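Local coordinates for methyltransferase FkbM (Methylobacillus flagellatus KT, PDB 2PY6), which probably transfers methyl groups as a member of the FkbM methyltransferase family, though its substrate is not established, at residues L222-A235 / I332-E344. Residues are numbered along the deposited sequence; the frame is centred on the assembly and turned at random.
Sequences LRFSDSEKMVDCGA and IDDAPTFIKMDIE
V231 and K340 are joined through their backbones as part of two parallel strands, 229-233 and 338-341. V231 N donates to F338 O, K340 N to V231 O, C233 N to K340 O and D342 N to C233 O. K229 O accepts from both T337 N and F338 N.

Polar side chains fix both ends. T337 OG1 accepts from K229 N at 2.7 Å, nearly straight at 172°. It donates to E228 OE1 from above the carboxylate plane. K229 reaches out extended, and its NZ forms a salt bridge to D334 OD2 at 2.8 Å. The K340 chain bends at chi2 (-90°). NZ salt-bridges D232 OD1 at 2.8 Å and donates to G234 O from above its carbonyl plane. A methionine in place of K340 would probably leave the buried D232 carboxylate without its charged mate and G234 O without this donor.

Apolar contacts line both faces. The edge of F224 meets the face of F338, with CE1 over the ring centre and planes at 81°. M230 SE lies at the F338 ring edge, 4.8 Å from its centroid. On the other face V231 CG2 packs on I332 CG2, and C233 SG on I343 CG2 at 3.8 Å.

The pair lies between strands 254-258 and 364-368, mid-sheet in the seven-stranded 3-2-1-4-5-7-6 order of class I methyltransferases. Helix 347-352 packs against M341 and I343.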
ATOM      1  N   LEU A 222       8.195  25.716 -26.440  1.00 29.21           N
ATOM      2  CA  LEU A 222       7.689  26.994 -25.916  1.00 30.34           C
ATOM      3  C   LEU A 222       8.528  27.660 -24.832  1.00 32.06           C
ATOM      4  O   LEU A 222       9.095  27.009 -23.986  1.00 29.84           O
ATOM      5  CB  LEU A 222       6.290  26.793 -25.344  1.00 30.38           C
ATOM      6  CG  LEU A 222       5.213  26.207 -26.278  1.00 27.64           C
ATOM      7  CD1 LEU A 222       3.943  26.146 -25.511  1.00 29.29           C
ATOM      8  CD2 LEU A 222       4.998  26.990 -27.582  1.00 26.20           C
ATOM      9  N   ARG A 223       8.564  28.985 -24.874  1.00 33.65           N
ATOM     10  CA  ARG A 223       9.221  29.807 -23.878  1.00 37.97           C
ATOM     11  C   ARG A 223       8.124  30.505 -23.048  1.00 35.08           C
ATOM     12  O   ARG A 223       7.252  31.170 -23.604  1.00 32.50           O
ATOM     13  CB  ARG A 223      10.043  30.893 -24.575  1.00 37.88           C
ATOM     14  CG  ARG A 223      11.061  31.570 -23.698  1.00 48.31           C
ATOM     15  CD  ARG A 223      11.540  32.901 -24.301  1.00 50.33           C
ATOM     16  NE  ARG A 223      10.724  34.029 -23.818  1.00 65.93           N
ATOM     17  CZ  ARG A 223      10.870  34.613 -22.616  1.00 70.66           C
ATOM     18  NH1 ARG A 223      11.777  34.183 -21.742  1.00 77.54           N
ATOM     19  NH2 ARG A 223      10.106  35.643 -22.267  1.00 73.09           N
ATOM     20  N   PHE A 224       8.199  30.389 -21.734  1.00 32.25           N
ATOM     21  CA  PHE A 224       7.277  31.052 -20.866  1.00 32.04           C
ATOM     22  C   PHE A 224       8.045  32.180 -20.160  1.00 34.17           C
ATOM     23  O   PHE A 224       9.176  31.989 -19.716  1.00 36.10           O
ATOM     24  CB  PHE A 224       6.674  30.077 -19.862  1.00 31.10           C
ATOM     25  CG  PHE A 224       5.906  28.963 -20.502  1.00 27.99           C
ATOM     26  CD1 PHE A 224       4.575  29.126 -20.853  1.00 33.63           C
ATOM     27  CD2 PHE A 224       6.521  27.766 -20.794  1.00 34.86           C
ATOM     28  CE1 PHE A 224       3.874  28.120 -21.480  1.00 31.39           C
ATOM     29  CE2 PHE A 224       5.826  26.747 -21.419  1.00 36.09           C
ATOM     30  CZ  PHE A 224       4.493  26.925 -21.763  1.00 32.07           C
ATOM     31  N   SER A 225       7.419  33.353 -20.059  1.00 31.98           N
ATOM     32  CA  SER A 225       8.007  34.474 -19.391  1.00 29.79           C
ATOM     33  C   SER A 225       7.511  34.463 -17.948  1.00 30.91           C
ATOM     34  O   SER A 225       6.833  33.533 -17.502  1.00 32.78           O
ATOM     35  CB  SER A 225       7.557  35.752 -20.072  1.00 30.08           C
ATOM     36  OG  SER A 225       6.197  35.944 -19.787  1.00 26.61           O
ATOM     37  N   ASP A 226       7.844  35.512 -17.221  1.00 31.27           N
ATOM     38  CA  ASP A 226       7.353  35.689 -15.851  1.00 33.56           C
ATOM     39  C   ASP A 226       6.021  36.493 -15.749  1.00 31.41           C
ATOM     40  O   ASP A 226       5.566  36.805 -14.648  1.00 29.92           O
ATOM     41  CB  ASP A 226       8.465  36.342 -15.009  1.00 36.04           C
ATOM     42  CG  ASP A 226       8.795  37.774 -15.443  1.00 43.57           C
ATOM     43  OD1 ASP A 226       8.334  38.230 -16.531  1.00 53.31           O
ATOM     44  OD2 ASP A 226       9.545  38.441 -14.686  1.00 49.35           O
ATOM     45  N   SER A 227       5.391  36.790 -16.893  1.00 29.89           N
ATOM     46  CA  SER A 227       4.183  37.603 -16.935  1.00 31.22           C
ATOM     47  C   SER A 227       3.123  36.949 -17.815  1.00 32.28           C
ATOM     48  O   SER A 227       2.356  37.629 -18.520  1.00 34.86           O
ATOM     49  CB  SER A 227       4.520  38.952 -17.550  1.00 30.82           C
ATOM     50  OG  SER A 227       5.671  39.476 -16.953  1.00 35.98           O
ATOM     51  N   GLU A 228       3.054  35.631 -17.769  1.00 29.27           N
ATOM     52  CA  GLU A 228       2.117  34.927 -18.624  1.00 29.96           C
ATOM     53  C   GLU A 228       0.677  35.178 -18.179  1.00 27.42           C
ATOM     54  O   GLU A 228       0.422  35.381 -17.006  1.00 24.29           O
ATOM     55  CB  GLU A 228       2.425  33.435 -18.621  1.00 28.65           C
ATOM     56  CG  GLU A 228       3.805  33.093 -19.243  1.00 28.02           C
ATOM     57  CD  GLU A 228       3.796  33.019 -20.756  1.00 30.88           C
ATOM     58  OE1 GLU A 228       2.718  32.820 -21.352  1.00 31.17           O
ATOM     59  OE2 GLU A 228       4.883  33.095 -21.370  1.00 35.56           O
ATOM     60  N   LYS A 229      -0.222  35.156 -19.162  1.00 25.72           N
ATOM     61  CA  LYS A 229      -1.663  35.260 -18.987  1.00 28.77           C
ATOM     62  C   LYS A 229      -2.206  34.034 -19.701  1.00 29.60           C
ATOM     63  O   LYS A 229      -2.254  33.973 -20.945  1.00 27.57           O
ATOM     64  CB  LYS A 229      -2.222  36.589 -19.532  1.00 28.49           C
ATOM     65  CG  LYS A 229      -1.678  37.858 -18.791  1.00 29.24           C
ATOM     66  CD  LYS A 229      -1.983  39.161 -19.570  1.00 28.62           C
ATOM     67  CE  LYS A 229      -1.571  40.428 -18.782  1.00 37.36           C
ATOM     68  NZ  LYS A 229      -1.680  41.751 -19.536  1.00 29.89           N
HETATM   69  N   MSE A 230      -2.545  33.032 -18.891  1.00 30.00           N
HETATM   70  CA  MSE A 230      -2.991  31.725 -19.385  1.00 28.36           C
HETATM   71  C   MSE A 230      -4.492  31.433 -19.324  1.00 28.94           C
HETATM   72  O   MSE A 230      -5.124  31.592 -18.263  1.00 28.16           O
HETATM   73  CB  MSE A 230      -2.278  30.609 -18.564  1.00 31.16           C
HETATM   74  CG  MSE A 230      -2.625  29.267 -19.027  1.00 19.88           C
HETATM   75 SE   MSE A 230      -1.752  27.741 -18.269  0.75 22.43          SE
HETATM   76  CE  MSE A 230      -2.191  27.837 -16.540  1.00 29.21           C
ATOM     77  N   VAL A 231      -5.043  31.010 -20.469  1.00 28.76           N
ATOM     78  CA  VAL A 231      -6.400  30.487 -20.528  1.00 27.39           C
ATOM     79  C   VAL A 231      -6.196  28.970 -20.380  1.00 28.54           C
ATOM     80  O   VAL A 231      -5.570  28.291 -21.224  1.00 28.17           O
ATOM     81  CB  VAL A 231      -7.144  30.845 -21.841  1.00 28.46           C
ATOM     82  CG1 VAL A 231      -8.545  30.236 -21.877  1.00 27.12           C
ATOM     83  CG2 VAL A 231      -7.214  32.360 -22.016  1.00 29.99           C
ATOM     84  N   ASP A 232      -6.675  28.458 -19.254  1.00 28.51           N
ATOM     85  CA  ASP A 232      -6.603  27.027 -18.937  1.00 26.72           C
ATOM     86  C   ASP A 232      -7.986  26.457 -19.278  1.00 26.58           C
ATOM     87  O   ASP A 232      -8.900  26.392 -18.447  1.00 24.98           O
ATOM     88  CB  ASP A 232      -6.218  26.872 -17.479  1.00 26.51           C
ATOM     89  CG  ASP A 232      -6.148  25.447 -17.029  1.00 34.17           C
ATOM     90  OD1 ASP A 232      -6.435  24.529 -17.825  1.00 39.44           O
ATOM     91  OD2 ASP A 232      -5.825  25.262 -15.841  1.00 34.12           O
ATOM     92  N   CYS A 233      -8.117  26.033 -20.531  1.00 30.37           N
ATOM     93  CA  CYS A 233      -9.372  25.567 -21.069  1.00 33.10           C
ATOM     94  C   CYS A 233      -9.449  24.052 -20.871  1.00 34.17           C
ATOM     95  O   CYS A 233      -8.666  23.297 -21.466  1.00 36.70           O
ATOM     96  CB  CYS A 233      -9.461  26.025 -22.539  1.00 32.19           C
ATOM     97  SG  CYS A 233     -11.019  25.774 -23.294  1.00 44.91           S
ATOM     98  N   GLY A 234     -10.396  23.634 -20.027  1.00 29.92           N
ATOM     99  CA  GLY A 234     -10.555  22.247 -19.573  1.00 29.30           C
ATOM    100  C   GLY A 234      -9.612  22.090 -18.376  1.00 28.47           C
ATOM    101  O   GLY A 234      -8.719  21.253 -18.385  1.00 30.01           O
ATOM    102  N   ALA A 235      -9.804  22.917 -17.350  1.00 29.36           N
ATOM    103  CA  ALA A 235      -8.900  22.973 -16.177  1.00 29.22           C
ATOM    104  C   ALA A 235      -8.887  21.738 -15.271  1.00 30.47           C
ATOM    105  O   ALA A 235      -7.935  21.574 -14.528  1.00 30.72           O
ATOM    106  CB  ALA A 235      -9.118  24.227 -15.373  1.00 26.74           C
ATOM    107  N   ILE A 332     -12.758  35.818 -20.878  1.00 27.43           N
ATOM    108  CA  ILE A 332     -11.557  36.543 -20.452  1.00 27.16           C
ATOM    109  C   ILE A 332     -11.724  38.044 -20.605  1.00 29.34           C
ATOM    110  O   ILE A 332     -12.641  38.498 -21.306  1.00 26.55           O
ATOM    111  CB  ILE A 332     -10.269  36.040 -21.195  1.00 27.80           C
ATOM    112  CG1 ILE A 332     -10.231  36.411 -22.679  1.00 31.51           C
ATOM    113  CG2 ILE A 332     -10.096  34.530 -21.000  1.00 27.32           C
ATOM    114  CD1 ILE A 332      -9.055  35.782 -23.423  1.00 28.92           C
ATOM    115  N   ASP A 333     -10.848  38.804 -19.931  1.00 28.01           N
ATOM    116  CA  ASP A 333     -10.925  40.259 -19.928  1.00 31.76           C
ATOM    117  C   ASP A 333      -9.588  40.915 -20.251  1.00 30.75           C
ATOM    118  O   ASP A 333      -9.373  42.057 -19.901  1.00 31.02           O
ATOM    119  CB  ASP A 333     -11.438  40.763 -18.569  1.00 30.42           C
ATOM    120  CG  ASP A 333     -10.583  40.269 -17.398  1.00 35.68           C
ATOM    121  OD1 ASP A 333      -9.591  39.520 -17.600  1.00 31.65           O
ATOM    122  OD2 ASP A 333     -10.904  40.650 -16.264  1.00 31.84           O
ATOM    123  N   ASP A 334      -8.715  40.187 -20.935  1.00 29.92           N
ATOM    124  CA  ASP A 334      -7.415  40.689 -21.287  1.00 28.07           C
ATOM    125  C   ASP A 334      -6.875  39.785 -22.385  1.00 31.36           C
ATOM    126  O   ASP A 334      -7.395  38.687 -22.639  1.00 32.50           O
ATOM    127  CB  ASP A 334      -6.492  40.691 -20.065  1.00 28.46           C
ATOM    128  CG  ASP A 334      -5.278  41.621 -20.225  1.00 33.64           C
ATOM    129  OD1 ASP A 334      -5.126  42.272 -21.281  1.00 29.34           O
ATOM    130  OD2 ASP A 334      -4.462  41.704 -19.286  1.00 33.86           O
ATOM    131  N   ALA A 335      -5.840  40.278 -23.046  1.00 29.67           N
ATOM    132  CA  ALA A 335      -5.148  39.578 -24.075  1.00 28.67           C
ATOM    133  C   ALA A 335      -4.281  38.473 -23.441  1.00 32.79           C
ATOM    134  O   ALA A 335      -3.431  38.754 -22.554  1.00 31.51           O
ATOM    135  CB  ALA A 335      -4.297  40.566 -24.860  1.00 29.14           C
ATOM    136  N   PRO A 336      -4.529  37.199 -23.846  1.00 31.72           N
ATOM    137  CA  PRO A 336      -3.717  36.122 -23.303  1.00 32.23           C
ATOM    138  C   PRO A 336      -2.390  35.972 -24.041  1.00 30.54           C
ATOM    139  O   PRO A 336      -2.220  36.450 -25.167  1.00 30.84           O
ATOM    140  CB  PRO A 336      -4.594  34.873 -23.496  1.00 28.91           C
ATOM    141  CG  PRO A 336      -5.394  35.150 -24.693  1.00 30.92           C
ATOM    142  CD  PRO A 336      -5.552  36.685 -24.782  1.00 32.55           C
ATOM    143  N   THR A 337      -1.455  35.347 -23.354  1.00 27.25           N
ATOM    144  CA  THR A 337      -0.147  35.012 -23.880  1.00 25.77           C
ATOM    145  C   THR A 337      -0.047  33.502 -24.150  1.00 26.35           C
ATOM    146  O   THR A 337       0.852  33.080 -24.854  1.00 25.16           O
ATOM    147  CB  THR A 337       0.962  35.410 -22.856  1.00 25.22           C
ATOM    148  OG1 THR A 337       0.794  34.677 -21.632  1.00 29.68           O
ATOM    149  CG2 THR A 337       0.922  36.925 -22.545  1.00 30.28           C
ATOM    150  N   PHE A 338      -0.986  32.712 -23.611  1.00 26.47           N
ATOM    151  CA  PHE A 338      -0.972  31.265 -23.735  1.00 26.35           C
ATOM    152  C   PHE A 338      -2.368  30.689 -23.591  1.00 27.77           C
ATOM    153  O   PHE A 338      -3.109  31.060 -22.671  1.00 27.06           O
ATOM    154  CB  PHE A 338      -0.049  30.690 -22.639  1.00 29.15           C
ATOM    155  CG  PHE A 338       0.085  29.194 -22.647  1.00 27.07           C
ATOM    156  CD1 PHE A 338       0.408  28.505 -23.821  1.00 31.85           C
ATOM    157  CD2 PHE A 338       0.006  28.479 -21.468  1.00 29.93           C
ATOM    158  CE1 PHE A 338       0.555  27.151 -23.838  1.00 30.19           C
ATOM    159  CE2 PHE A 338       0.154  27.098 -21.471  1.00 28.43           C
ATOM    160  CZ  PHE A 338       0.432  26.428 -22.657  1.00 31.32           C
ATOM    161  N   ILE A 339      -2.744  29.824 -24.533  1.00 27.51           N
ATOM    162  CA  ILE A 339      -3.990  29.063 -24.438  1.00 27.69           C
ATOM    163  C   ILE A 339      -3.671  27.545 -24.457  1.00 28.49           C
ATOM    164  O   ILE A 339      -3.117  26.997 -25.432  1.00 26.68           O
ATOM    165  CB  ILE A 339      -5.053  29.434 -25.518  1.00 25.47           C
ATOM    166  CG1 ILE A 339      -5.401  30.924 -25.452  1.00 29.28           C
ATOM    167  CG2 ILE A 339      -6.368  28.597 -25.317  1.00 30.83           C
ATOM    168  CD1 ILE A 339      -6.119  31.446 -26.656  1.00 26.79           C
ATOM    169  N   LYS A 340      -3.966  26.908 -23.329  1.00 27.19           N
ATOM    170  CA  LYS A 340      -3.879  25.469 -23.169  1.00 27.49           C
ATOM    171  C   LYS A 340      -5.306  24.989 -23.374  1.00 29.14           C
ATOM    172  O   LYS A 340      -6.245  25.619 -22.837  1.00 29.60           O
ATOM    173  CB  LYS A 340      -3.372  25.101 -21.775  1.00 27.56           C
ATOM    174  CG  LYS A 340      -3.574  23.570 -21.395  1.00 28.64           C
ATOM    175  CD  LYS A 340      -4.936  23.365 -20.719  1.00 25.30           C
ATOM    176  CE  LYS A 340      -5.204  22.026 -20.295  1.00 31.75           C
ATOM    177  NZ  LYS A 340      -6.148  22.093 -19.184  1.00 28.33           N
HETATM  178  N   MSE A 341      -5.484  23.911 -24.135  1.00 27.67           N
HETATM  179  CA  MSE A 341      -6.810  23.387 -24.429  1.00 26.71           C
HETATM  180  C   MSE A 341      -6.833  21.864 -24.431  1.00 29.71           C
HETATM  181  O   MSE A 341      -6.096  21.210 -25.202  1.00 26.41           O
HETATM  182  CB  MSE A 341      -7.305  23.890 -25.776  1.00 26.80           C
HETATM  183  CG  MSE A 341      -8.782  23.591 -26.037  1.00 29.04           C
HETATM  184 SE   MSE A 341      -9.463  24.203 -27.704  0.75 24.05          SE
HETATM  185  CE  MSE A 341      -9.561  25.966 -27.326  1.00 25.53           C
ATOM    186  N   ASP A 342      -7.687  21.316 -23.561  1.00 28.46           N
ATOM    187  CA  ASP A 342      -7.969  19.899 -23.515  1.00 29.15           C
ATOM    188  C   ASP A 342      -9.398  19.749 -22.995  1.00 30.65           C
ATOM    189  O   ASP A 342      -9.602  19.688 -21.785  1.00 28.39           O
ATOM    190  CB  ASP A 342      -7.021  19.168 -22.586  1.00 30.54           C
ATOM    191  CG  ASP A 342      -7.253  17.660 -22.574  1.00 33.66           C
ATOM    192  OD1 ASP A 342      -7.994  17.105 -23.424  1.00 36.87           O
ATOM    193  OD2 ASP A 342      -6.682  17.031 -21.685  1.00 37.41           O
ATOM    194  N   ILE A 343     -10.365  19.658 -23.910  1.00 30.10           N
ATOM    195  CA  ILE A 343     -11.789  19.597 -23.523  1.00 33.10           C
ATOM    196  C   ILE A 343     -12.547  18.407 -24.074  1.00 33.47           C
ATOM    197  O   ILE A 343     -12.119  17.784 -25.037  1.00 33.05           O
ATOM    198  CB  ILE A 343     -12.501  20.958 -23.868  1.00 33.81           C
ATOM    199  CG1 ILE A 343     -12.516  21.242 -25.370  1.00 28.02           C
ATOM    200  CG2 ILE A 343     -11.751  22.098 -23.151  1.00 35.48           C
ATOM    201  CD1 ILE A 343     -13.467  22.370 -25.804  1.00 30.79           C
ATOM    202  N   GLU A 344     -13.663  18.066 -23.432  1.00 38.41           N
ATOM    203  CA  GLU A 344     -14.503  16.934 -23.920  1.00 42.21           C
ATOM    204  C   GLU A 344     -15.308  17.296 -25.203  1.00 41.85           C
ATOM    205  O   GLU A 344     -15.496  16.462 -26.112  1.00 40.72           O
ATOM    206  CB  GLU A 344     -15.451  16.412 -22.812  1.00 44.61           C
TER
HETATM  207  O   HOH W   1      -8.939  18.626 -19.362  1.00 34.44           O
HETATM  208  O   HOH W   2      -5.456  20.532 -16.346  1.00 32.60           O